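PDB 4M9C: bacterial transferase hexapeptide (Three repeats) family protein from Acinetobacter baumannii, which probably transfers an acetyl group to a UDP-linked amino sugar in the biosynthesis of UDP-N,N'-diacetylbacillosamine. Local coordinates for residues Gly6-Ser11 and Leu51-Phe56. Residues are numbered along the deposited sequence; the frame is centred on the assembly and turned at random.
Sequences GVYGAS and LSYLDF
The rings of Y8 and Y53 lie nearly parallel, their planes at 17°, but are offset with little of one ring over the other, their centroids 5.9 Å from each other. Each ring is approached obliquely: Y8 CE2 meets Y53 CD2 at 3.7 Å, while Y8 OH comes to 3.6 Å from Y53 CB, although the two side chains run at about a right angle. Within 6-11, the third ring, F56, meets only the backbone of G6, its CE2 approaching G6 N obliquely at 3.6 Å and G6 CA at 3.7 Å. The F56 side chain reaches that backbone with CG anti to its own N (chi1 173°), one helical turn on from Y53. S52 is the N-cap of helix 53-58, its OG accepting from D55 N at 3.1 Å. Y53 OH is hydrogen-bonded to D86 OD2, a partner beyond the two segments, so the polar end of this buried side chain is satisfied. In the Rossmann-like N-terminal domain, Y8 and F56 both touch I36 of strand 33-36 and V66 of strand 63-68, which flank strand 3-8, and L82 of helix 73-85 packs against both tyrosines.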
loop_
_atom_site.group_PDB
_atom_site.type_symbol
_atom_site.label_atom_id
_atom_site.label_comp_id
_atom_site.label_asym_id
_atom_site.label_seq_id
_atom_site.Cartn_x
_atom_site.Cartn_y
_atom_site.Cartn_z
ATOM N N GLY A 6 -13.200 6.751 25.133
ATOM C CA GLY A 6 -12.526 5.510 25.459
ATOM C C GLY A 6 -12.117 4.752 24.211
ATOM O O GLY A 6 -12.854 4.733 23.215
ATOM N N VAL A 7 -10.936 4.142 24.261
ATOM C CA VAL A 7 -10.512 3.197 23.230
ATOM C C VAL A 7 -10.637 1.799 23.841
ATOM O O VAL A 7 -9.914 1.456 24.781
ATOM C CB VAL A 7 -9.048 3.455 22.782
ATOM C CG1 VAL A 7 -8.558 2.352 21.835
ATOM C CG2 VAL A 7 -8.908 4.841 22.136
ATOM N N TYR A 8 -11.563 0.999 23.321
ATOM C CA TYR A 8 -11.852 -0.298 23.927
ATOM C C TYR A 8 -10.891 -1.336 23.382
ATOM O O TYR A 8 -10.961 -1.703 22.212
ATOM C CB TYR A 8 -13.299 -0.713 23.663
ATOM C CG TYR A 8 -13.948 -1.460 24.826
ATOM C CD1 TYR A 8 -13.248 -2.423 25.542
ATOM C CD2 TYR A 8 -15.264 -1.195 25.197
ATOM C CE1 TYR A 8 -13.840 -3.099 26.603
ATOM C CE2 TYR A 8 -15.860 -1.858 26.245
ATOM C CZ TYR A 8 -15.150 -2.812 26.945
ATOM O OH TYR A 8 -15.762 -3.469 27.992
ATOM N N GLY A 9 -9.982 -1.789 24.235
ATOM C CA GLY A 9 -8.906 -2.668 23.817
ATOM C C GLY A 9 -7.556 -2.002 24.023
ATOM O O GLY A 9 -7.175 -1.112 23.263
ATOM N N ALA A 10 -6.837 -2.419 25.062
ATOM C CA ALA A 10 -5.500 -1.911 25.321
ATOM C C ALA A 10 -4.498 -2.700 24.494
ATOM O O ALA A 10 -3.567 -2.136 23.920
ATOM C CB ALA A 10 -5.171 -2.010 26.790
ATOM N N SER A 11 -4.709 -4.005 24.405
ATOM C CA SER A 11 -3.823 -4.874 23.630
ATOM C C SER A 11 -4.202 -4.836 22.157
ATOM O O SER A 11 -5.106 -4.092 21.763
ATOM C CB SER A 11 -3.909 -6.322 24.127
ATOM O OG SER A 11 -3.574 -6.401 25.498
ATOM N N LEU A 51 -8.719 1.992 32.042
ATOM C CA LEU A 51 -9.852 1.869 32.951
ATOM C C LEU A 51 -10.639 0.592 32.717
ATOM O O LEU A 51 -10.697 0.078 31.595
ATOM C CB LEU A 51 -10.797 3.061 32.793
ATOM C CG LEU A 51 -10.178 4.453 32.883
ATOM C CD1 LEU A 51 -11.236 5.505 32.585
ATOM C CD2 LEU A 51 -9.569 4.677 34.262
ATOM N N SER A 52 -11.249 0.079 33.780
ATOM C CA SER A 52 -12.212 -0.997 33.631
ATOM C C SER A 52 -13.429 -0.362 32.995
ATOM O O SER A 52 -13.599 0.858 33.061
ATOM C CB SER A 52 -12.600 -1.584 34.993
ATOM O OG SER A 52 -13.415 -0.677 35.722
ATOM N N TYR A 53 -14.284 -1.170 32.389
ATOM C CA TYR A 53 -15.478 -0.626 31.763
ATOM C C TYR A 53 -16.335 0.113 32.792
ATOM O O TYR A 53 -16.783 1.230 32.543
ATOM C CB TYR A 53 -16.283 -1.712 31.057
ATOM C CG TYR A 53 -17.533 -1.186 30.406
ATOM C CD1 TYR A 53 -18.786 -1.485 30.920
ATOM C CD2 TYR A 53 -17.460 -0.376 29.286
ATOM C CE1 TYR A 53 -19.933 -0.998 30.326
ATOM C CE2 TYR A 53 -18.602 0.120 28.690
ATOM C CZ TYR A 53 -19.832 -0.197 29.210
ATOM O OH TYR A 53 -20.964 0.293 28.614
ATOM N N LEU A 54 -16.539 -0.505 33.955
ATOM C CA LEU A 54 -17.353 0.104 35.001
ATOM C C LEU A 54 -16.824 1.462 35.412
ATOM O O LEU A 54 -17.597 2.401 35.560
ATOM C CB LEU A 54 -17.474 -0.812 36.226
ATOM C CG LEU A 54 -18.509 -1.923 36.037
ATOM C CD1 LEU A 54 -18.364 -3.030 37.087
ATOM C CD2 LEU A 54 -19.915 -1.330 36.038
ATOM N N ASP A 55 -15.511 1.572 35.599
ATOM C CA ASP A 55 -14.920 2.853 35.984
ATOM C C ASP A 55 -15.065 3.896 34.878
ATOM O O ASP A 55 -15.355 5.059 35.148
ATOM C CB ASP A 55 -13.459 2.690 36.413
ATOM C CG ASP A 55 -13.327 1.992 37.764
ATOM O OD1 ASP A 55 -14.161 2.266 38.662
ATOM O OD2 ASP A 55 -12.408 1.159 37.926
ATOM N N PHE A 56 -14.886 3.473 33.631
ATOM C CA PHE A 56 -15.093 4.383 32.514
ATOM C C PHE A 56 -16.520 4.917 32.543
ATOM O O PHE A 56 -16.739 6.119 32.488
ATOM C CB PHE A 56 -14.822 3.684 31.175
ATOM C CG PHE A 56 -15.169 4.527 29.974
ATOM C CD1 PHE A 56 -16.392 4.382 29.336
ATOM C CD2 PHE A 56 -14.277 5.469 29.496
ATOM C CE1 PHE A 56 -16.717 5.150 28.229
ATOM C CE2 PHE A 56 -14.588 6.241 28.384
ATOM C CZ PHE A 56 -15.811 6.082 27.753
#